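Local coordinates for protein beta-porphyranase A (Bacteroides plebeius, PDB 4AW7) that hydrolyses the sulfated red-seaweed polysaccharide porphyran at beta-D-galactose-(1->4)-alpha-L-galactose-6-sulfate linkages, releasing mostly a disaccharide, at residues K58-G66 and K359-N367; L482-F493 and V567-V578. All coordinates share one frame; numbering follows the deposited sequence.

Contact 1: residues K58-G66 and K359-N367; sequences KFLADYQVG and KYFFELWKN
Tyr63 and Phe362 meet where two helices run side by side, the axes of the segments 58-63 and 359-365 approaching to 10.6 Å with their N-to-C directions 31° apart, and Tyr63 illustrates how one aromatic side chain can pack on an apolar partner at one end and reach water at the other. With Tyr63 CG anti to its carbonyl carbon (chi1 -72°), the phenol slants over helix 359-365 toward its Lys359 end: CD2 rests 3.7 Å from Phe362 CB, and CE2 comes within 3.4 Å of Glu363 OE1. The hydroxyl lies beside the aliphatic chain of Lys359 and shares a water with Glu363 OE1, to which that water donates. A second water donates to both Tyr63 O and Phe362 O, tying the two backbones together.

Phe362 turns its ring to the apolar side. The edge of Phe59 points at its face in an offset T-shaped pair, centroids 5.6 Å apart and planes at 83°, while Val65 CG2 reaches Phe362 CD1 at 3.5 Å.

Gln64 leaves the helix with positive phi, and its extended side chain exchanges two hydrogen bonds with Asn367. Asn367 N donates to Gln64 OE1 at 3.0 Å; Gln64 NE2 donates to Asn367 OD1 at 3.1 Å, approaching from above that carbonyl's plane. Using both ends of the Gln64 amide should fix its rotation. Crossing the Gln64 side chain at about a right angle, the outstretched Lys366 brings NZ to Asp62 O, a hydrogen bond of 2.8 Å.

Around this joint, Ile46 of strand 45-46 touches Phe59, Val65 and Phe362, Arg40 donates hydrogen bonds to Gln64 O and Trp365 O, and helices 293-305 and 359-365 pack together through Phe361, Leu364 and Trp365.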
loop_
_atom_site.group_PDB
_atom_site.type_symbol
_atom_site.label_atom_id
_atom_site.label_comp_id
_atom_site.label_asym_id
_atom_site.label_seq_id
_atom_site.Cartn_x
_atom_site.Cartn_y
_atom_site.Cartn_z
ATOM N N LYS A 58 -18.053 -15.676 9.294
ATOM C CA LYS A 58 -17.879 -16.917 8.558
ATOM C C LYS A 58 -16.979 -16.687 7.332
ATOM O O LYS A 58 -16.109 -17.478 7.057
ATOM C CB LYS A 58 -19.229 -17.512 8.147
ATOM C CG LYS A 58 -19.111 -18.809 7.316
ATOM C CD LYS A 58 -20.487 -19.323 6.923
ATOM C CE LYS A 58 -20.518 -19.973 5.551
ATOM N NZ LYS A 58 -19.567 -21.109 5.427
ATOM N N PHE A 59 -17.228 -15.617 6.584
ATOM C CA PHE A 59 -16.383 -15.264 5.426
ATOM C C PHE A 59 -14.905 -15.144 5.874
ATOM O O PHE A 59 -13.999 -15.639 5.209
ATOM C CB PHE A 59 -16.886 -13.964 4.823
ATOM C CG PHE A 59 -15.846 -13.266 3.986
ATOM C CD1 PHE A 59 -15.649 -13.605 2.663
ATOM C CD2 PHE A 59 -15.059 -12.290 4.545
ATOM C CE1 PHE A 59 -14.636 -12.999 1.926
ATOM C CE2 PHE A 59 -14.076 -11.661 3.799
ATOM C CZ PHE A 59 -13.865 -12.025 2.506
ATOM N N LEU A 60 -14.663 -14.456 6.984
ATOM C CA LEU A 60 -13.285 -14.269 7.425
ATOM C C LEU A 60 -12.584 -15.585 7.648
ATOM O O LEU A 60 -11.410 -15.742 7.300
ATOM C CB LEU A 60 -13.193 -13.405 8.679
ATOM C CG LEU A 60 -13.723 -11.953 8.556
ATOM C CD1 LEU A 60 -13.842 -11.335 9.941
ATOM C CD2 LEU A 60 -12.832 -11.065 7.668
ATOM N N ALA A 61 -13.256 -16.525 8.298
ATOM C CA ALA A 61 -12.670 -17.853 8.521
ATOM C C ALA A 61 -12.506 -18.631 7.221
ATOM O O ALA A 61 -11.464 -19.239 7.005
ATOM C CB ALA A 61 -13.518 -18.655 9.539
ATOM N N ASP A 62 -13.519 -18.623 6.372
ATOM C CA ASP A 62 -13.532 -19.400 5.135
ATOM C C ASP A 62 -12.424 -18.919 4.190
ATOM O O ASP A 62 -11.833 -19.726 3.515
ATOM C CB ASP A 62 -14.867 -19.266 4.400
ATOM C CG ASP A 62 -16.002 -20.034 5.019
ATOM O OD1 ASP A 62 -15.734 -20.930 5.830
ATOM O OD2 ASP A 62 -17.163 -19.737 4.642
ATOM N N TYR A 63 -12.159 -17.616 4.162
ATOM C CA TYR A 63 -11.225 -17.049 3.186
ATOM C C TYR A 63 -9.913 -16.666 3.818
ATOM O O TYR A 63 -8.997 -16.250 3.098
ATOM C CB TYR A 63 -11.865 -15.885 2.464
ATOM C CG TYR A 63 -12.927 -16.312 1.493
ATOM C CD1 TYR A 63 -14.218 -16.522 1.883
ATOM C CD2 TYR A 63 -12.635 -16.430 0.147
ATOM C CE1 TYR A 63 -15.200 -16.909 1.011
ATOM C CE2 TYR A 63 -13.613 -16.810 -0.748
ATOM C CZ TYR A 63 -14.898 -17.038 -0.312
ATOM O OH TYR A 63 -15.880 -17.410 -1.189
ATOM N N GLN A 64 -9.786 -16.761 5.143
ATOM C CA GLN A 64 -8.555 -16.462 5.892
ATOM C C GLN A 64 -8.150 -14.992 5.786
ATOM O O GLN A 64 -7.056 -14.649 5.312
ATOM C CB GLN A 64 -7.432 -17.388 5.417
ATOM C CG GLN A 64 -7.871 -18.822 5.446
ATOM C CD GLN A 64 -6.932 -19.739 4.682
ATOM O OE1 GLN A 64 -5.908 -19.318 4.044
ATOM N NE2 GLN A 64 -7.189 -21.038 4.866
ATOM N N VAL A 65 -9.075 -14.148 6.211
ATOM C CA VAL A 65 -9.015 -12.717 6.038
ATOM C C VAL A 65 -9.012 -12.037 7.423
ATOM O O VAL A 65 -9.681 -12.505 8.350
ATOM C CB VAL A 65 -10.214 -12.259 5.174
ATOM C CG1 VAL A 65 -10.270 -10.731 5.009
ATOM C CG2 VAL A 65 -10.106 -12.939 3.834
ATOM N N GLY A 66 -8.290 -10.923 7.555
ATOM C CA GLY A 66 -8.193 -10.130 8.776
ATOM C C GLY A 66 -8.864 -8.778 8.646
ATOM O O GLY A 66 -9.509 -8.441 7.642
ATOM N N LYS A 359 -15.382 -11.751 -3.539
ATOM C CA LYS A 359 -14.858 -12.914 -2.864
ATOM C C LYS A 359 -13.714 -13.568 -3.631
ATOM O O LYS A 359 -12.836 -14.166 -3.014
ATOM C CB LYS A 359 -15.973 -13.958 -2.615
ATOM C CG LYS A 359 -16.447 -14.680 -3.884
ATOM C CD LYS A 359 -17.757 -15.457 -3.693
ATOM C CE LYS A 359 -18.095 -16.220 -4.949
ATOM N NZ LYS A 359 -19.449 -16.881 -4.878
ATOM N N TYR A 360 -13.731 -13.484 -4.963
ATOM C CA TYR A 360 -12.716 -14.178 -5.764
ATOM C C TYR A 360 -11.325 -13.593 -5.575
ATOM O O TYR A 360 -10.360 -14.314 -5.777
ATOM C CB TYR A 360 -13.084 -14.222 -7.249
ATOM C CG TYR A 360 -14.272 -15.116 -7.536
ATOM C CD1 TYR A 360 -14.221 -16.469 -7.217
ATOM C CD2 TYR A 360 -15.412 -14.644 -8.175
ATOM C CE1 TYR A 360 -15.292 -17.331 -7.479
ATOM C CE2 TYR A 360 -16.496 -15.502 -8.453
ATOM C CZ TYR A 360 -16.423 -16.827 -8.072
ATOM O OH TYR A 360 -17.497 -17.641 -8.345
ATOM N N PHE A 361 -11.201 -12.334 -5.166
ATOM C CA PHE A 361 -9.884 -11.828 -4.816
ATOM C C PHE A 361 -9.286 -12.649 -3.693
ATOM O O PHE A 361 -8.123 -13.048 -3.723
ATOM C CB PHE A 361 -9.967 -10.349 -4.393
ATOM C CG PHE A 361 -8.680 -9.820 -3.830
ATOM C CD1 PHE A 361 -7.575 -9.590 -4.626
ATOM C CD2 PHE A 361 -8.585 -9.534 -2.490
ATOM C CE1 PHE A 361 -6.392 -9.139 -4.078
ATOM C CE2 PHE A 361 -7.392 -9.091 -1.919
ATOM C CZ PHE A 361 -6.286 -8.869 -2.731
ATOM N N PHE A 362 -10.102 -12.919 -2.673
ATOM C CA PHE A 362 -9.658 -13.702 -1.536
ATOM C C PHE A 362 -9.522 -15.196 -1.879
ATOM O O PHE A 362 -8.632 -15.875 -1.383
ATOM C CB PHE A 362 -10.543 -13.427 -0.342
ATOM C CG PHE A 362 -10.530 -11.964 0.058
ATOM C CD1 PHE A 362 -9.456 -11.440 0.728
ATOM C CD2 PHE A 362 -11.575 -11.133 -0.271
ATOM C CE1 PHE A 362 -9.423 -10.118 1.074
ATOM C CE2 PHE A 362 -11.556 -9.798 0.100
ATOM C CZ PHE A 362 -10.473 -9.295 0.785
ATOM N N GLU A 363 -10.381 -15.707 -2.746
ATOM C CA GLU A 363 -10.230 -17.098 -3.210
ATOM C C GLU A 363 -8.871 -17.285 -3.900
ATOM O O GLU A 363 -8.153 -18.248 -3.630
ATOM C CB GLU A 363 -11.357 -17.477 -4.160
ATOM C CG GLU A 363 -11.374 -18.985 -4.449
ATOM C CD GLU A 363 -11.832 -19.779 -3.205
ATOM O OE1 GLU A 363 -12.896 -19.485 -2.737
ATOM O OE2 GLU A 363 -11.125 -20.680 -2.660
ATOM N N LEU A 364 -8.498 -16.325 -4.745
ATOM C CA LEU A 364 -7.277 -16.428 -5.510
ATOM C C LEU A 364 -6.062 -16.599 -4.584
ATOM O O LEU A 364 -5.121 -17.337 -4.909
ATOM C CB LEU A 364 -7.100 -15.145 -6.354
ATOM C CG LEU A 364 -5.825 -14.948 -7.148
ATOM C CD1 LEU A 364 -5.749 -16.024 -8.250
ATOM C CD2 LEU A 364 -5.745 -13.556 -7.740
ATOM N N TRP A 365 -6.070 -15.868 -3.477
ATOM C CA TRP A 365 -4.966 -15.844 -2.541
ATOM C C TRP A 365 -5.127 -16.768 -1.352
ATOM O O TRP A 365 -4.302 -16.797 -0.452
ATOM C CB TRP A 365 -4.722 -14.397 -2.086
ATOM C CG TRP A 365 -4.213 -13.529 -3.207
ATOM C CD1 TRP A 365 -4.921 -12.661 -3.959
ATOM C CD2 TRP A 365 -2.876 -13.514 -3.717
ATOM N NE1 TRP A 365 -4.114 -12.100 -4.909
ATOM C CE2 TRP A 365 -2.845 -12.604 -4.774
ATOM C CE3 TRP A 365 -1.700 -14.155 -3.344
ATOM C CZ2 TRP A 365 -1.671 -12.314 -5.471
ATOM C CZ3 TRP A 365 -0.532 -13.873 -4.062
ATOM C CH2 TRP A 365 -0.545 -12.936 -5.092
ATOM N N LYS A 366 -6.183 -17.576 -1.334
ATOM C CA LYS A 366 -6.419 -18.418 -0.169
ATOM C C LYS A 366 -5.277 -19.423 0.002
ATOM O O LYS A 366 -4.748 -19.976 -0.964
ATOM C CB LYS A 366 -7.776 -19.134 -0.279
ATOM C CG LYS A 366 -8.201 -19.850 1.038
ATOM C CD LYS A 366 -9.602 -20.446 0.858
ATOM C CE LYS A 366 -9.985 -21.527 1.881
ATOM N NZ LYS A 366 -11.388 -21.897 1.742
ATOM N N ASN A 367 -4.872 -19.620 1.240
ATOM C CA ASN A 367 -3.769 -20.518 1.613
ATOM C C ASN A 367 -2.382 -20.072 1.240
ATOM O O ASN A 367 -1.419 -20.690 1.659
ATOM C CB ASN A 367 -4.043 -21.974 1.171
ATOM C CG ASN A 367 -5.253 -22.571 1.914
ATOM O OD1 ASN A 367 -5.242 -22.648 3.131
ATOM N ND2 ASN A 367 -6.259 -22.942 1.182
HETATM O O HOH W 1 -7.437 -15.160 1.068
HETATM O O HOH W 2 -14.978 -18.130 -3.614
#

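Contact 2: residues L482-F493 and V567-V578; sequences LKPISAGSSLSF and VDITFSDGGGHV
Lys483 with Val578, and Leu491 with Ile569, are hydrogen-bonded pairs in two separate antiparallel ladders, the second formed by strands 491-493 and 567-570 at 158°. Each segment is a beta-arch passing between the two facing sheets of a beta-sandwich, and Leu482 and Lys483 opposite Val578 form a G1 beta bulge. Between the ladders the arches stay hydrogen-bonded, Gly575 N to Ile485 O at 2.9 Å and Gly488 N, in a type II turn, to Phe571 O at 2.8 Å.

Ile485 fills the bend. Its CD1 sits over one face of the Phe571 ring, 4.0 Å from the centroid and offset toward the rim, and CG2 touches Phe571 CD1. With CG1 beside the backbone N (chi1 -59°) and the chain extended beyond it, CD1 also reaches Val578 CG2. Were Ile485 an alanine, both methyls would be gone, and a gap would probably open between Phe571 and Val578, with the ring freer to turn. Leu491 CD1 meets Val578 CG2 tip to tip, and Phe493 CZ lies 3.7 Å from Val578 CG1, so Val578 joins the sheets.

On the outer side, Asn566 hydrogen-bonds both Ser492 OG and Asp568 OD2, while one water bonds Ser490 OG at 2.7 Å and donates to Asp568 OD1.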
loop_
_atom_site.group_PDB
_atom_site.type_symbol
_atom_site.label_atom_id
_atom_site.label_comp_id
_atom_site.label_asym_id
_atom_site.label_seq_id
_atom_site.Cartn_x
_atom_site.Cartn_y
_atom_site.Cartn_z
ATOM N N LEU A 482 14.395 15.329 -4.066
ATOM C CA LEU A 482 13.663 16.489 -4.598
ATOM C C LEU A 482 14.592 17.516 -5.223
ATOM O O LEU A 482 14.714 18.658 -4.758
ATOM C CB LEU A 482 12.736 17.078 -3.524
ATOM C CG LEU A 482 11.738 18.135 -4.016
ATOM C CD1 LEU A 482 10.886 17.622 -5.171
ATOM C CD2 LEU A 482 10.850 18.535 -2.859
ATOM N N LYS A 483 15.221 17.124 -6.319
ATOM C CA LYS A 483 16.215 17.971 -6.984
ATOM C C LYS A 483 15.662 18.466 -8.314
ATOM O O LYS A 483 15.259 17.677 -9.144
ATOM C CB LYS A 483 17.506 17.182 -7.226
ATOM C CG LYS A 483 18.175 16.605 -5.993
ATOM C CD LYS A 483 18.493 17.587 -4.925
ATOM C CE LYS A 483 19.585 18.544 -5.361
ATOM N NZ LYS A 483 20.192 19.288 -4.193
ATOM N N PRO A 484 15.663 19.789 -8.542
ATOM C CA PRO A 484 15.188 20.290 -9.822
ATOM C C PRO A 484 16.153 19.954 -10.936
ATOM O O PRO A 484 17.366 19.959 -10.725
ATOM C CB PRO A 484 15.170 21.799 -9.621
ATOM C CG PRO A 484 16.088 22.071 -8.552
ATOM C CD PRO A 484 16.033 20.887 -7.634
ATOM N N ILE A 485 15.615 19.613 -12.083
ATOM C CA ILE A 485 16.386 19.182 -13.236
ATOM C C ILE A 485 16.632 20.342 -14.208
ATOM O O ILE A 485 15.693 20.994 -14.652
ATOM C CB ILE A 485 15.666 18.075 -13.996
ATOM C CG1 ILE A 485 15.428 16.854 -13.058
ATOM C CG2 ILE A 485 16.420 17.661 -15.286
ATOM C CD1 ILE A 485 14.388 15.857 -13.596
ATOM N N SER A 486 17.890 20.518 -14.605
ATOM C CA SER A 486 18.265 21.507 -15.623
ATOM C C SER A 486 18.952 20.789 -16.751
ATOM O O SER A 486 19.676 19.797 -16.529
ATOM C CB SER A 486 19.245 22.485 -15.016
ATOM O OG SER A 486 18.613 23.333 -14.110
ATOM N N ALA A 487 18.783 21.297 -17.966
ATOM C CA ALA A 487 19.317 20.634 -19.165
ATOM C C ALA A 487 20.834 20.501 -19.092
ATOM O O ALA A 487 21.557 21.500 -18.861
ATOM C CB ALA A 487 18.936 21.422 -20.441
ATOM N N GLY A 488 21.296 19.265 -19.278
ATOM C CA GLY A 488 22.730 18.937 -19.340
ATOM C C GLY A 488 23.485 19.068 -18.023
ATOM O O GLY A 488 24.711 18.951 -17.996
ATOM N N SER A 489 22.775 19.258 -16.908
ATOM C CA SER A 489 23.393 19.502 -15.636
ATOM C C SER A 489 23.293 18.245 -14.744
ATOM O O SER A 489 22.211 17.865 -14.280
ATOM C CB SER A 489 22.727 20.652 -14.933
ATOM O OG SER A 489 23.424 20.955 -13.746
ATOM N N SER A 490 24.416 17.596 -14.505
ATOM C CA SER A 490 24.449 16.365 -13.732
ATOM C C SER A 490 23.968 16.582 -12.298
ATOM O O SER A 490 24.235 17.602 -11.658
ATOM C CB SER A 490 25.879 15.805 -13.742
ATOM O OG SER A 490 25.889 14.444 -13.338
ATOM N N LEU A 491 23.195 15.587 -11.816
ATOM C CA LEU A 491 22.749 15.517 -10.446
ATOM C C LEU A 491 23.419 14.336 -9.758
ATOM O O LEU A 491 23.400 13.215 -10.293
ATOM C CB LEU A 491 21.225 15.348 -10.395
ATOM C CG LEU A 491 20.422 16.571 -10.845
ATOM C CD1 LEU A 491 18.935 16.266 -10.854
ATOM C CD2 LEU A 491 20.630 17.747 -9.876
ATOM N N SER A 492 23.957 14.599 -8.584
ATOM C CA SER A 492 24.716 13.607 -7.835
ATOM C C SER A 492 23.940 13.124 -6.613
ATOM O O SER A 492 23.475 13.927 -5.801
ATOM C CB SER A 492 26.020 14.247 -7.388
ATOM O OG SER A 492 26.699 13.465 -6.429
ATOM N N PHE A 493 23.821 11.804 -6.480
ATOM C CA PHE A 493 23.125 11.178 -5.350
ATOM C C PHE A 493 24.063 10.253 -4.604
ATOM O O PHE A 493 24.394 9.165 -5.142
ATOM C CB PHE A 493 21.866 10.434 -5.843
ATOM C CG PHE A 493 20.817 11.373 -6.385
ATOM C CD1 PHE A 493 20.845 11.756 -7.710
ATOM C CD2 PHE A 493 19.842 11.900 -5.556
ATOM C CE1 PHE A 493 19.905 12.646 -8.228
ATOM C CE2 PHE A 493 18.914 12.775 -6.045
ATOM C CZ PHE A 493 18.941 13.157 -7.382
ATOM N N VAL A 567 25.516 7.805 -7.459
ATOM C CA VAL A 567 24.780 7.722 -8.691
ATOM C C VAL A 567 24.707 9.132 -9.273
ATOM O O VAL A 567 24.345 10.049 -8.561
ATOM C CB VAL A 567 23.391 7.140 -8.469
ATOM C CG1 VAL A 567 22.690 7.119 -9.797
ATOM C CG2 VAL A 567 23.492 5.745 -7.868
ATOM N N ASP A 568 25.070 9.285 -10.540
ATOM C CA ASP A 568 25.030 10.584 -11.222
ATOM C C ASP A 568 24.111 10.440 -12.392
ATOM O O ASP A 568 24.229 9.486 -13.155
ATOM C CB ASP A 568 26.445 11.013 -11.603
ATOM C CG ASP A 568 27.272 11.228 -10.375
ATOM O OD1 ASP A 568 27.187 12.293 -9.760
ATOM O OD2 ASP A 568 27.970 10.284 -9.929
ATOM N N ILE A 569 23.182 11.395 -12.571
ATOM C CA ILE A 569 22.261 11.300 -13.697
ATOM C C ILE A 569 22.167 12.665 -14.410
ATOM O O ILE A 569 22.222 13.700 -13.757
ATOM C CB ILE A 569 20.869 10.720 -13.323
ATOM C CG1 ILE A 569 20.074 11.687 -12.486
ATOM C CG2 ILE A 569 21.004 9.397 -12.599
ATOM C CD1 ILE A 569 18.639 11.161 -12.219
ATOM N N THR A 570 22.026 12.611 -15.723
ATOM C CA THR A 570 21.947 13.837 -16.520
ATOM C C THR A 570 20.830 13.706 -17.545
ATOM O O THR A 570 20.812 12.795 -18.357
ATOM C CB THR A 570 23.309 14.194 -17.186
ATOM O OG1 THR A 570 24.345 14.162 -16.201
ATOM C CG2 THR A 570 23.210 15.616 -17.796
ATOM N N PHE A 571 19.899 14.666 -17.507
ATOM C CA PHE A 571 18.847 14.781 -18.497
ATOM C C PHE A 571 19.284 15.811 -19.540
ATOM O O PHE A 571 19.908 16.813 -19.188
ATOM C CB PHE A 571 17.527 15.237 -17.853
ATOM C CG PHE A 571 16.983 14.275 -16.824
ATOM C CD1 PHE A 571 17.480 14.251 -15.532
ATOM C CD2 PHE A 571 16.014 13.366 -17.190
ATOM C CE1 PHE A 571 16.990 13.354 -14.583
ATOM C CE2 PHE A 571 15.499 12.445 -16.215
ATOM C CZ PHE A 571 16.007 12.461 -14.962
ATOM N N SER A 572 18.845 15.590 -20.756
ATOM C CA SER A 572 19.201 16.504 -21.858
ATOM C C SER A 572 18.338 17.764 -21.894
ATOM O O SER A 572 18.686 18.754 -22.595
ATOM C CB SER A 572 19.089 15.743 -23.152
ATOM O OG SER A 572 17.791 15.295 -23.408
ATOM N N ASP A 573 17.226 17.732 -21.160
ATOM C CA ASP A 573 16.263 18.830 -21.116
ATOM C C ASP A 573 16.010 19.293 -19.696
ATOM O O ASP A 573 16.329 18.591 -18.733
ATOM C CB ASP A 573 14.982 18.426 -21.858
ATOM C CG ASP A 573 14.329 17.150 -21.318
ATOM O OD1 ASP A 573 14.913 16.486 -20.456
ATOM O OD2 ASP A 573 13.242 16.771 -21.832
ATOM N N GLY A 574 15.418 20.466 -19.558
ATOM C CA GLY A 574 15.146 21.077 -18.275
ATOM C C GLY A 574 13.704 20.897 -17.832
ATOM O O GLY A 574 12.812 20.688 -18.660
ATOM N N GLY A 575 13.524 20.997 -16.513
ATOM C CA GLY A 575 12.187 21.022 -15.923
ATOM C C GLY A 575 11.899 19.755 -15.153
ATOM O O GLY A 575 12.469 18.700 -15.399
ATOM N N GLY A 576 11.005 19.910 -14.201
ATOM C CA GLY A 576 10.643 18.787 -13.332
ATOM C C GLY A 576 11.700 18.541 -12.273
ATOM O O GLY A 576 12.621 19.329 -12.058
ATOM N N HIS A 577 11.508 17.446 -11.540
ATOM C CA HIS A 577 12.368 17.089 -10.432
ATOM C C HIS A 577 12.650 15.611 -10.426
ATOM O O HIS A 577 11.816 14.797 -10.843
ATOM C CB HIS A 577 11.714 17.411 -9.091
ATOM C CG HIS A 577 11.598 18.865 -8.775
ATOM N ND1 HIS A 577 10.626 19.666 -9.318
ATOM C CD2 HIS A 577 12.272 19.622 -7.876
ATOM C CE1 HIS A 577 10.781 20.901 -8.844
ATOM N NE2 HIS A 577 11.756 20.894 -7.947
ATOM N N VAL A 578 13.819 15.296 -9.891
ATOM C CA VAL A 578 14.072 13.928 -9.410
ATOM C C VAL A 578 13.558 13.923 -7.965
ATOM O O VAL A 578 14.087 14.591 -7.093
ATOM C CB VAL A 578 15.556 13.563 -9.445
ATOM C CG1 VAL A 578 15.742 12.141 -8.911
ATOM C CG2 VAL A 578 16.117 13.685 -10.854
HETATM O O HOH W 3 19.952 16.939 -15.827
HETATM O O HOH W 4 26.947 14.729 -10.858
#

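In the fold
Contact 1 and contact 2 show how a multidomain hydrolase can pack distant parts of one chain through contacts that do not touch: their centres lie 46 Å apart on opposite sides of the chain's centre, and their nearest atoms are about 30 Å apart. They come in series, and share no helix or strand. Contact 1 brings helix 54-63, early in the catalytic barrel of parallel strands, against helix 359-365, just before strand 371-377 of the next beta domain. Contact 2 closes one end of the C-terminal sandwich. The N-terminal strands connect these regions: strand 21-25 pairs with 371-377, and strand 29-32 with 469-484, whose end enters contact 2.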